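Local coordinates for dihydrodipicolinate synthase family protein (Sinorhizobium meliloti, PDB 4DNH) that is of unknown function but adopts a TIM-barrel fold and is probably an enzyme related to the dihydrodipicolinate synthases, at residues E80-A85 with D273-I278; E237-M242 with T254-N259; E262-D267 with A288-L293. All blocks are in the same frame, centred on the assembly; numbering follows the deposited sequence.

Contact 1 (E80-A85 with D273-I278)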
ATOM      1  N   GLU A  80      -7.451   0.196  -3.801  1.00 36.40           N
ATOM      2  CA  GLU A  80      -7.825  -1.206  -3.867  1.00 37.71           C
ATOM      3  C   GLU A  80      -7.069  -2.055  -4.839  1.00 39.34           C
ATOM      4  O   GLU A  80      -6.725  -1.623  -5.951  1.00 38.56           O
ATOM      5  CB  GLU A  80      -9.307  -1.398  -4.167  1.00 41.50           C
ATOM      6  CG  GLU A  80     -10.144  -1.644  -2.931  1.00 45.89           C
ATOM      7  CD  GLU A  80      -9.789  -2.901  -2.168  1.00 46.51           C
ATOM      8  OE1 GLU A  80      -8.660  -3.447  -2.279  1.00 49.57           O
ATOM      9  OE2 GLU A  80     -10.663  -3.323  -1.406  1.00 44.12           O
ATOM     10  N   SER A  81      -6.874  -3.296  -4.400  1.00 39.81           N
ATOM     11  CA  SER A  81      -6.241  -4.313  -5.185  1.00 40.69           C
ATOM     12  C   SER A  81      -4.857  -3.809  -5.608  1.00 39.25           C
ATOM     13  O   SER A  81      -4.418  -3.998  -6.735  1.00 38.56           O
ATOM     14  CB  SER A  81      -7.133  -4.680  -6.376  1.00 42.71           C
ATOM     15  OG  SER A  81      -8.334  -5.289  -5.936  1.00 41.91           O
HETATM   16  N   MSE A  82      -4.177  -3.174  -4.668  1.00 40.06           N
HETATM   17  CA  MSE A  82      -2.850  -2.636  -4.923  1.00 46.33           C
HETATM   18  C   MSE A  82      -1.787  -3.619  -4.508  1.00 47.83           C
HETATM   19  O   MSE A  82      -2.074  -4.769  -4.138  1.00 46.52           O
HETATM   20  CB  MSE A  82      -2.754  -1.301  -4.182  1.00 50.26           C
HETATM   21  CG  MSE A  82      -3.571  -0.237  -4.920  1.00 55.77           C
HETATM   22 SE   MSE A  82      -2.706   0.088  -6.665  1.00 66.88          SE
HETATM   23  CE  MSE A  82      -1.141   1.048  -5.949  1.00 66.13           C
ATOM     24  N   ASP A  83      -0.537  -3.178  -4.561  1.00 48.28           N
ATOM     25  CA  ASP A  83       0.574  -4.036  -4.196  1.00 46.44           C
ATOM     26  C   ASP A  83       0.378  -4.626  -2.803  1.00 42.20           C
ATOM     27  O   ASP A  83       0.719  -5.769  -2.583  1.00 41.12           O
ATOM     28  CB  ASP A  83       1.892  -3.268  -4.263  1.00 51.61           C
ATOM     29  CG  ASP A  83       3.087  -4.177  -4.158  1.00 55.07           C
ATOM     30  OD1 ASP A  83       3.449  -4.798  -5.181  1.00 57.83           O
ATOM     31  OD2 ASP A  83       3.655  -4.285  -3.047  1.00 56.25           O
ATOM     32  N   THR A  84      -0.180  -3.857  -1.869  1.00 41.95           N
ATOM     33  CA  THR A  84      -0.450  -4.374  -0.507  1.00 39.35           C
ATOM     34  C   THR A  84      -1.491  -5.496  -0.499  1.00 38.73           C
ATOM     35  O   THR A  84      -1.502  -6.333   0.402  1.00 39.46           O
ATOM     36  CB  THR A  84      -0.892  -3.264   0.476  1.00 37.02           C
ATOM     37  OG1 THR A  84       0.054  -2.198   0.441  1.00 39.96           O
ATOM     38  CG2 THR A  84      -0.957  -3.782   1.895  1.00 35.23           C
ATOM     39  N   ALA A  85      -2.377  -5.514  -1.487  1.00 38.42           N
ATOM     40  CA  ALA A  85      -3.398  -6.573  -1.537  1.00 36.66           C
ATOM     41  C   ALA A  85      -2.826  -7.755  -2.292  1.00 35.39           C
ATOM     42  O   ALA A  85      -3.547  -8.659  -2.673  1.00 33.83           O
ATOM     43  CB  ALA A  85      -4.675  -6.070  -2.182  1.00 35.14           C
ATOM     44  N   ASP A 273       1.174  14.304  -0.563  1.00 58.39           N
ATOM     45  CA  ASP A 273       0.032  13.549  -0.072  1.00 54.51           C
ATOM     46  C   ASP A 273       0.442  12.086   0.175  1.00 52.78           C
ATOM     47  O   ASP A 273       1.632  11.793   0.279  1.00 55.99           O
ATOM     48  CB  ASP A 273      -1.133  13.689  -1.055  1.00 54.57           C
ATOM     49  CG  ASP A 273      -1.739  15.092  -1.043  1.00 55.97           C
ATOM     50  OD1 ASP A 273      -2.281  15.491   0.014  1.00 55.53           O
ATOM     51  OD2 ASP A 273      -1.672  15.792  -2.084  1.00 56.86           O
ATOM     52  N   ALA A 274      -0.513  11.170   0.291  1.00 49.16           N
ATOM     53  CA  ALA A 274      -0.177   9.832   0.767  1.00 45.50           C
ATOM     54  C   ALA A 274      -1.003   8.714   0.164  1.00 44.08           C
ATOM     55  O   ALA A 274      -2.217   8.801   0.067  1.00 43.41           O
ATOM     56  CB  ALA A 274      -0.260   9.773   2.282  1.00 43.99           C
ATOM     57  N   LEU A 275      -0.314   7.660  -0.238  1.00 45.32           N
ATOM     58  CA  LEU A 275      -0.935   6.431  -0.697  1.00 44.37           C
ATOM     59  C   LEU A 275       0.042   5.333  -0.269  1.00 43.83           C
ATOM     60  O   LEU A 275       0.990   4.974  -0.989  1.00 43.14           O
ATOM     61  CB  LEU A 275      -1.145   6.479  -2.209  1.00 44.71           C
ATOM     62  CG  LEU A 275      -2.136   5.505  -2.845  1.00 46.13           C
ATOM     63  CD1 LEU A 275      -2.280   5.895  -4.308  1.00 48.42           C
ATOM     64  CD2 LEU A 275      -1.669   4.054  -2.704  1.00 44.27           C
ATOM     65  N   LEU A 276      -0.203   4.825   0.931  1.00 43.27           N
ATOM     66  CA  LEU A 276       0.777   4.041   1.664  1.00 41.71           C
ATOM     67  C   LEU A 276       0.219   2.722   2.171  1.00 41.04           C
ATOM     68  O   LEU A 276      -0.878   2.676   2.738  1.00 39.70           O
ATOM     69  CB  LEU A 276       1.267   4.850   2.870  1.00 41.43           C
ATOM     70  CG  LEU A 276       2.178   6.040   2.591  1.00 41.19           C
ATOM     71  CD1 LEU A 276       2.180   6.983   3.786  1.00 41.29           C
ATOM     72  CD2 LEU A 276       3.586   5.568   2.275  1.00 40.71           C
ATOM     73  N   GLY A 277       0.997   1.655   1.997  1.00 41.09           N
ATOM     74  CA  GLY A 277       0.711   0.380   2.651  1.00 38.28           C
ATOM     75  C   GLY A 277       0.879   0.469   4.165  1.00 38.87           C
ATOM     76  O   GLY A 277       0.206  -0.245   4.894  1.00 39.78           O
ATOM     77  N   ILE A 278       1.759   1.350   4.651  1.00 38.01           N
ATOM     78  CA  ILE A 278       1.924   1.496   6.102  1.00 38.82           C
ATOM     79  C   ILE A 278       0.669   2.095   6.768  1.00 41.52           C
ATOM     80  O   ILE A 278       0.362   1.786   7.918  1.00 46.24           O
ATOM     81  CB  ILE A 278       3.239   2.240   6.505  1.00 38.92           C
ATOM     82  CG1 ILE A 278       3.422   2.295   8.033  1.00 38.30           C
ATOM     83  CG2 ILE A 278       3.285   3.657   5.946  1.00 41.74           C
ATOM     84  CD1 ILE A 278       3.687   0.959   8.688  1.00 38.87           C
TER
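Thr84 and Met82 reach across to Gly277 and Leu275 at the end of a TIM barrel where the strands run out into their following loops. Strand 77-80 is second in the barrel and strand 273-276 eighth, so the two flank the first strand and meet through what lies beyond their C-terminal ends, the side on which TIM-barrel enzymes carry their active sites.

The apolar part is one loose touch. The selenomethionine Met82 turns the same way at all three torsions, and this coiled chain brings its CE to 4.5 Å from Leu275 CD2; Met82 also rests on Met156, and Leu275 on Tyr253.

Among the polar groups, Ser81 N gives a hydrogen bond to Glu80 OE1 (2.8 Å), met on the anti side of the carboxylate, while Glu80 OE2 is held by Arg68 and Ser103. Ala85 N bonds back to Met82 O at 2.8 Å, closing the short turn that presents Thr84. Tyr323 OH pairs with both Thr84 OG1 and Asp83 OD2, and a glycerol, probably from the crystallisation liquor, bonds to Gly277 N.

The tightest fit is hydroxyl against glycine. With OG1 beside the backbone N (chi1 -52°), Thr84 OG1 lies 3.5 Å from Gly277 CA; the lack of a side chain there suits the approach, since a CB modelled on Gly277 would fall about 2.7 Å from Thr84 OG1, too close.

Contact 2 (E237-M242 with T254-N259)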
ATOM      1  N   GLU A 237      15.220  11.416  -1.520  1.00 61.14           N
ATOM      2  CA  GLU A 237      15.710  12.528  -2.342  1.00 66.71           C
ATOM      3  C   GLU A 237      15.066  12.549  -3.728  1.00 62.63           C
ATOM      4  O   GLU A 237      14.877  13.617  -4.306  1.00 63.15           O
ATOM      5  CB  GLU A 237      17.251  12.591  -2.439  1.00 74.01           C
ATOM      6  CG  GLU A 237      17.970  11.249  -2.425  1.00 83.59           C
ATOM      7  CD  GLU A 237      18.035  10.547  -3.777  1.00 84.70           C
ATOM      8  OE1 GLU A 237      17.421   9.466  -3.911  1.00 82.94           O
ATOM      9  OE2 GLU A 237      18.707  11.057  -4.700  1.00 82.94           O
ATOM     10  N   LYS A 238      14.718  11.377  -4.246  1.00 58.58           N
ATOM     11  CA  LYS A 238      14.154  11.302  -5.583  1.00 60.00           C
ATOM     12  C   LYS A 238      12.726  11.846  -5.633  1.00 60.00           C
ATOM     13  O   LYS A 238      12.330  12.447  -6.639  1.00 62.45           O
ATOM     14  CB  LYS A 238      14.261   9.890  -6.159  1.00 61.39           C
ATOM     15  CG  LYS A 238      15.614   9.607  -6.811  1.00 63.18           C
ATOM     16  CD  LYS A 238      15.817   8.130  -7.121  1.00 62.66           C
ATOM     17  CE  LYS A 238      17.280   7.811  -7.374  1.00 64.52           C
ATOM     18  NZ  LYS A 238      18.096   7.892  -6.129  1.00 65.07           N
ATOM     19  N   GLU A 239      11.986  11.674  -4.536  1.00 55.47           N
ATOM     20  CA  GLU A 239      10.630  12.194  -4.412  1.00 54.84           C
ATOM     21  C   GLU A 239      10.610  13.733  -4.307  1.00 56.06           C
ATOM     22  O   GLU A 239       9.818  14.407  -4.985  1.00 57.09           O
ATOM     23  CB  GLU A 239       9.908  11.557  -3.211  1.00 52.78           C
ATOM     24  CG  GLU A 239       8.422  11.858  -3.169  1.00 53.69           C
ATOM     25  CD  GLU A 239       7.663  11.187  -2.024  1.00 56.51           C
ATOM     26  OE1 GLU A 239       8.035  10.066  -1.607  1.00 60.89           O
ATOM     27  OE2 GLU A 239       6.666  11.780  -1.550  1.00 54.78           O
ATOM     28  N   ILE A 240      11.476  14.273  -3.453  1.00 54.87           N
ATOM     29  CA  ILE A 240      11.542  15.707  -3.205  1.00 56.52           C
ATOM     30  C   ILE A 240      11.883  16.426  -4.499  1.00 58.23           C
ATOM     31  O   ILE A 240      11.245  17.427  -4.841  1.00 58.74           O
ATOM     32  CB  ILE A 240      12.534  16.051  -2.069  1.00 58.26           C
ATOM     33  CG1 ILE A 240      11.963  15.547  -0.725  1.00 55.98           C
ATOM     34  CG2 ILE A 240      12.815  17.545  -2.026  1.00 59.57           C
ATOM     35  CD1 ILE A 240      12.889  15.658   0.469  1.00 54.82           C
ATOM     36  N   VAL A 241      12.850  15.880  -5.237  1.00 58.49           N
ATOM     37  CA  VAL A 241      13.249  16.450  -6.526  1.00 61.46           C
ATOM     38  C   VAL A 241      12.117  16.377  -7.546  1.00 64.24           C
ATOM     39  O   VAL A 241      12.007  17.234  -8.423  1.00 69.52           O
ATOM     40  CB  VAL A 241      14.554  15.814  -7.078  1.00 61.47           C
ATOM     41  CG1 VAL A 241      14.828  16.242  -8.519  1.00 61.98           C
ATOM     42  CG2 VAL A 241      15.743  16.173  -6.191  1.00 61.08           C
HETATM   43  N   MSE A 242      11.253  15.381  -7.416  1.00 64.83           N
HETATM   44  CA  MSE A 242      10.213  15.185  -8.413  1.00 67.32           C
HETATM   45  C   MSE A 242       8.989  15.996  -8.134  1.00 65.49           C
HETATM   46  O   MSE A 242       8.383  16.540  -9.059  1.00 66.81           O
HETATM   47  CB  MSE A 242       9.855  13.721  -8.527  1.00 71.00           C
HETATM   48  CG  MSE A 242       9.296  13.515  -9.922  1.00 80.32           C
HETATM   49 SE   MSE A 242       8.601  11.687  -9.970  1.00 93.72          SE
HETATM   50  CE  MSE A 242       8.298  11.603 -11.915  1.00 93.11           C
ATOM     51  N   THR A 254       2.921  10.101  -1.755  1.00 47.11           N
ATOM     52  CA  THR A 254       4.074   9.360  -1.268  1.00 46.38           C
ATOM     53  C   THR A 254       3.796   7.850  -1.143  1.00 45.03           C
ATOM     54  O   THR A 254       2.721   7.434  -0.730  1.00 43.76           O
ATOM     55  CB  THR A 254       4.722   9.969   0.001  1.00 46.07           C
ATOM     56  OG1 THR A 254       6.039   9.424   0.132  1.00 50.36           O
ATOM     57  CG2 THR A 254       3.936   9.681   1.274  1.00 43.35           C
ATOM     58  N   GLY A 255       4.765   7.050  -1.559  1.00 46.46           N
ATOM     59  CA  GLY A 255       4.648   5.608  -1.536  1.00 44.91           C
ATOM     60  C   GLY A 255       5.797   5.126  -0.705  1.00 45.17           C
ATOM     61  O   GLY A 255       6.014   3.932  -0.555  1.00 45.70           O
ATOM     62  N   ASP A 256       6.511   6.096  -0.148  1.00 46.51           N
ATOM     63  CA  ASP A 256       7.714   5.871   0.626  1.00 47.59           C
ATOM     64  C   ASP A 256       7.355   5.550   2.074  1.00 47.12           C
ATOM     65  O   ASP A 256       7.180   6.454   2.900  1.00 49.23           O
ATOM     66  CB  ASP A 256       8.597   7.119   0.534  1.00 49.75           C
ATOM     67  CG  ASP A 256      10.014   6.885   1.002  1.00 49.25           C
ATOM     68  OD1 ASP A 256      10.194   6.182   2.012  1.00 46.28           O
ATOM     69  OD2 ASP A 256      10.951   7.435   0.367  1.00 52.63           O
ATOM     70  N   ASP A 257       7.260   4.258   2.378  1.00 44.21           N
ATOM     71  CA  ASP A 257       6.971   3.802   3.746  1.00 44.39           C
ATOM     72  C   ASP A 257       8.155   3.930   4.722  1.00 44.95           C
ATOM     73  O   ASP A 257       8.020   3.605   5.906  1.00 45.57           O
ATOM     74  CB  ASP A 257       6.456   2.355   3.730  1.00 44.08           C
ATOM     75  CG  ASP A 257       5.209   2.169   2.846  1.00 41.79           C
ATOM     76  OD1 ASP A 257       4.083   2.454   3.315  1.00 41.92           O
ATOM     77  OD2 ASP A 257       5.359   1.709   1.691  1.00 39.18           O
ATOM     78  N   PHE A 258       9.307   4.401   4.238  1.00 43.51           N
ATOM     79  CA  PHE A 258      10.459   4.670   5.110  1.00 43.02           C
ATOM     80  C   PHE A 258      10.495   6.113   5.601  1.00 44.20           C
ATOM     81  O   PHE A 258      11.050   6.399   6.665  1.00 45.78           O
ATOM     82  CB  PHE A 258      11.761   4.378   4.373  1.00 44.75           C
ATOM     83  CG  PHE A 258      12.296   3.003   4.602  1.00 43.96           C
ATOM     84  CD1 PHE A 258      11.654   1.894   4.062  1.00 42.34           C
ATOM     85  CD2 PHE A 258      13.467   2.818   5.333  1.00 44.21           C
ATOM     86  CE1 PHE A 258      12.151   0.620   4.267  1.00 41.24           C
ATOM     87  CE2 PHE A 258      13.978   1.544   5.540  1.00 44.30           C
ATOM     88  CZ  PHE A 258      13.314   0.446   5.006  1.00 43.30           C
ATOM     89  N   ASN A 259       9.875   7.006   4.828  1.00 44.82           N
ATOM     90  CA  ASN A 259      10.051   8.454   4.964  1.00 44.43           C
ATOM     91  C   ASN A 259       8.792   9.315   4.943  1.00 46.62           C
ATOM     92  O   ASN A 259       8.884  10.548   4.870  1.00 50.04           O
ATOM     93  CB  ASN A 259      10.980   8.907   3.863  1.00 43.13           C
ATOM     94  CG  ASN A 259      12.362   8.344   4.042  1.00 41.90           C
ATOM     95  OD1 ASN A 259      12.975   8.535   5.088  1.00 40.98           O
ATOM     96  ND2 ASN A 259      12.843   7.600   3.050  1.00 41.40           N
TER
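Glu239, on helix 236-243, and Thr254, at the last residue of strand 251-254, have their CA atoms 7.8 Å apart, the nearest backbone approach between helix and loop, so side chains must bridge the distance. Glu239 does it with a stretched chain: CG stands anti to the backbone N (chi1 -170°) and the chain runs straight on beyond it, delivering the carboxylate to Thr254, whose side chain it crosses at about a right angle. Thr254 OG1 donates to Glu239 OE1 at 2.7 Å, and OE1 receives it on its syn lone pair, the side facing OE2. That other oxygen, OE2, is taken by Ser272, so both ends of this buried carboxylate have a hydroxyl partner. The threonine hydroxyl also accepts a weak bond from Asp256 N (3.4 Å). Leu263 of helix 260-265 packs against both Glu239 and Thr254.

Here the helical layer of the TIM barrel meets the strands it surrounds: the helix leads from the sixth strand to the seventh in a beta-alpha-beta crossover, and its glutamate reaches the point where the seventh strand gives way to loop. With an alanine here instead of Glu239, the hydroxyls of Thr254 and Ser272 would probably lose the carboxylate that joins them, and a gap would open beside Leu263.

Within the loop, the Asp256 carboxylate gathers the local bonds, while its CB lies 3.7 Å from Glu239 OE1. Phe258 N bonds to Asp256 OD1 at 3.0 Å, making an Asx turn, and Asn259 ND2 adds weak bonds to both oxygens. Asp256 OD2 stays 4.4 Å from Glu239 OE1, two like-charged groups near each other. Around this turn, Gly255 O and Asp257 OD2 bond to a glycerol, probably from the crystallisation liquor.

Contact 3 (E262-D267 with A288-L293)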
ATOM      1  N   GLU A 262       8.243  12.737   7.208  1.00 54.31           N
ATOM      2  CA  GLU A 262       9.024  13.853   6.677  1.00 54.86           C
ATOM      3  C   GLU A 262       8.420  14.417   5.395  1.00 53.63           C
ATOM      4  O   GLU A 262       8.342  15.643   5.227  1.00 56.83           O
ATOM      5  CB  GLU A 262      10.484  13.440   6.421  1.00 56.79           C
ATOM      6  CG  GLU A 262      11.367  14.590   5.943  1.00 61.72           C
ATOM      7  CD  GLU A 262      12.733  14.156   5.413  1.00 69.96           C
ATOM      8  OE1 GLU A 262      13.259  13.117   5.874  1.00 70.91           O
ATOM      9  OE2 GLU A 262      13.294  14.874   4.540  1.00 70.36           O
ATOM     10  N   LEU A 263       8.010  13.523   4.498  1.00 49.22           N
ATOM     11  CA  LEU A 263       7.489  13.918   3.191  1.00 49.29           C
ATOM     12  C   LEU A 263       6.083  14.508   3.247  1.00 49.68           C
ATOM     13  O   LEU A 263       5.812  15.512   2.574  1.00 51.55           O
ATOM     14  CB  LEU A 263       7.546  12.745   2.211  1.00 50.28           C
ATOM     15  CG  LEU A 263       8.928  12.124   1.961  1.00 51.69           C
ATOM     16  CD1 LEU A 263       8.797  10.739   1.350  1.00 50.19           C
ATOM     17  CD2 LEU A 263       9.756  13.031   1.075  1.00 52.91           C
ATOM     18  N   ILE A 264       5.197  13.896   4.047  1.00 48.22           N
ATOM     19  CA  ILE A 264       3.819  14.388   4.221  1.00 47.17           C
ATOM     20  C   ILE A 264       3.799  15.806   4.825  1.00 49.97           C
ATOM     21  O   ILE A 264       3.122  16.689   4.303  1.00 49.43           O
ATOM     22  CB  ILE A 264       2.938  13.383   4.991  1.00 44.72           C
ATOM     23  CG1 ILE A 264       2.809  12.082   4.183  1.00 43.06           C
ATOM     24  CG2 ILE A 264       1.541  13.931   5.230  1.00 44.45           C
ATOM     25  CD1 ILE A 264       2.214  10.903   4.937  1.00 40.04           C
ATOM     26  N   ALA A 265       4.575  16.024   5.888  1.00 53.47           N
ATOM     27  CA  ALA A 265       4.745  17.361   6.481  1.00 55.99           C
ATOM     28  C   ALA A 265       5.364  18.344   5.479  1.00 60.74           C
ATOM     29  O   ALA A 265       5.009  19.515   5.448  1.00 61.84           O
ATOM     30  CB  ALA A 265       5.588  17.291   7.750  1.00 53.20           C
ATOM     31  N   GLY A 266       6.287  17.855   4.656  1.00 63.49           N
ATOM     32  CA  GLY A 266       6.889  18.669   3.599  1.00 63.62           C
ATOM     33  C   GLY A 266       7.979  19.633   4.037  1.00 63.73           C
ATOM     34  O   GLY A 266       8.344  19.706   5.211  1.00 62.17           O
ATOM     35  N   ASP A 267       8.503  20.371   3.066  1.00 65.70           N
ATOM     36  CA  ASP A 267       9.520  21.374   3.318  1.00 68.86           C
ATOM     37  C   ASP A 267       9.013  22.776   3.004  1.00 74.16           C
ATOM     38  O   ASP A 267       7.809  22.992   2.838  1.00 73.38           O
ATOM     39  CB  ASP A 267      10.811  21.063   2.537  1.00 68.28           C
ATOM     40  CG  ASP A 267      10.553  20.448   1.155  1.00 66.49           C
ATOM     41  OD1 ASP A 267       9.641  20.911   0.423  1.00 66.36           O
ATOM     42  OD2 ASP A 267      11.298  19.501   0.799  1.00 65.23           O
ATOM     43  N   ALA A 288      -5.184  10.020  13.380  1.00 48.46           N
ATOM     44  CA  ALA A 288      -4.987  10.978  14.475  1.00 49.65           C
ATOM     45  C   ALA A 288      -3.953  12.046  14.129  1.00 51.07           C
ATOM     46  O   ALA A 288      -4.103  13.207  14.507  1.00 55.47           O
ATOM     47  CB  ALA A 288      -4.595  10.259  15.758  1.00 48.62           C
ATOM     48  N   ALA A 289      -2.914  11.651  13.404  1.00 48.68           N
ATOM     49  CA  ALA A 289      -1.840  12.570  13.052  1.00 47.84           C
ATOM     50  C   ALA A 289      -2.207  13.471  11.884  1.00 48.27           C
ATOM     51  O   ALA A 289      -1.863  14.645  11.882  1.00 54.29           O
ATOM     52  CB  ALA A 289      -0.554  11.811  12.783  1.00 45.95           C
ATOM     53  N   LEU A 290      -2.907  12.933  10.901  1.00 46.24           N
ATOM     54  CA  LEU A 290      -3.406  13.745   9.803  1.00 49.64           C
ATOM     55  C   LEU A 290      -4.399  14.800  10.290  1.00 53.94           C
ATOM     56  O   LEU A 290      -4.515  15.871   9.689  1.00 56.41           O
ATOM     57  CB  LEU A 290      -4.051  12.871   8.727  1.00 48.79           C
ATOM     58  CG  LEU A 290      -3.117  12.003   7.877  1.00 46.07           C
ATOM     59  CD1 LEU A 290      -3.918  10.965   7.116  1.00 45.10           C
ATOM     60  CD2 LEU A 290      -2.267  12.816   6.921  1.00 45.13           C
ATOM     61  N   GLU A 291      -5.109  14.506  11.376  1.00 55.01           N
ATOM     62  CA  GLU A 291      -5.986  15.495  11.982  1.00 58.98           C
ATOM     63  C   GLU A 291      -5.175  16.634  12.598  1.00 60.49           C
ATOM     64  O   GLU A 291      -5.466  17.808  12.356  1.00 62.82           O
ATOM     65  CB  GLU A 291      -6.904  14.870  13.028  1.00 61.85           C
ATOM     66  CG  GLU A 291      -7.901  15.871  13.600  1.00 68.85           C
ATOM     67  CD  GLU A 291      -8.657  15.360  14.818  1.00 76.74           C
ATOM     68  OE1 GLU A 291      -8.474  14.188  15.214  1.00 76.71           O
ATOM     69  OE2 GLU A 291      -9.444  16.145  15.388  1.00 82.06           O
ATOM     70  N   ALA A 292      -4.163  16.284  13.390  1.00 60.60           N
ATOM     71  CA  ALA A 292      -3.273  17.278  14.000  1.00 63.28           C
ATOM     72  C   ALA A 292      -2.595  18.171  12.945  1.00 63.28           C
ATOM     73  O   ALA A 292      -2.567  19.393  13.095  1.00 65.77           O
ATOM     74  CB  ALA A 292      -2.241  16.602  14.891  1.00 63.25           C
ATOM     75  N   LEU A 293      -2.080  17.560  11.873  1.00 59.57           N
ATOM     76  CA  LEU A 293      -1.492  18.297  10.748  1.00 57.56           C
ATOM     77  C   LEU A 293      -2.487  19.267  10.107  1.00 59.88           C
ATOM     78  O   LEU A 293      -2.125  20.407   9.780  1.00 64.01           O
ATOM     79  CB  LEU A 293      -0.994  17.327   9.689  1.00 54.36           C
ATOM     80  CG  LEU A 293       0.244  17.611   8.844  1.00 54.40           C
ATOM     81  CD1 LEU A 293       0.191  16.730   7.606  1.00 53.86           C
ATOM     82  CD2 LEU A 293       0.415  19.063   8.444  1.00 55.45           C
TER
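No ring or other flat group comes between Ile264 and its two partners, Leu290 and Leu293; branched aliphatic side chains meet directly, and aromatic rings lie around the contact. Phe301 of helix 298-305 touches both Leu293 and Ala265, and Phe33 lies against Leu290.

A single methyl does the touching on one side. Ile264 CG2 points away from its own backbone N, toward the neighbouring helix, and lies 3.9 Å from Leu293 CD1, the two side chains crossing at a slant. The same CG2 is 4.3 Å from Leu290 CD2, so it faces two leucines that sit a helical turn apart. The other branch of Ile264 turns inward, with CD1 packing on Ala274 of the eighth strand. Backbones stay well separated, the closest CA atoms being those of Ile264 and Leu290 at 9.2 Å.

Helix 260-265, which ends just past Ile264, and helix 283-294 follow the seventh and eighth strands; they thus pack side by side through aliphatic residues, as neighbouring helices do in the outer layer of a TIM barrel.

Overall arrangement
From the N terminus, contact 1 opens first, at 80-85 after the second strand, and closes the longest loop of the three only at 273-278, on and just past the eighth strand. Contact 2 is nested inside it, tying helix 236-243 to the end of the seventh strand. Contact 3 comes in series after contact 2 but crosses contact 1, opening on helix 260-265 before the eighth strand and closing on helix 283-294 beyond it. The three adjoin: Asp257 OD1 probably accepts from Ile278 N, joining contacts 2 and 1, and Leu263 CD1 packs on the Glu239-Thr254 pair. Together they link the barrel mouth to the outer helices.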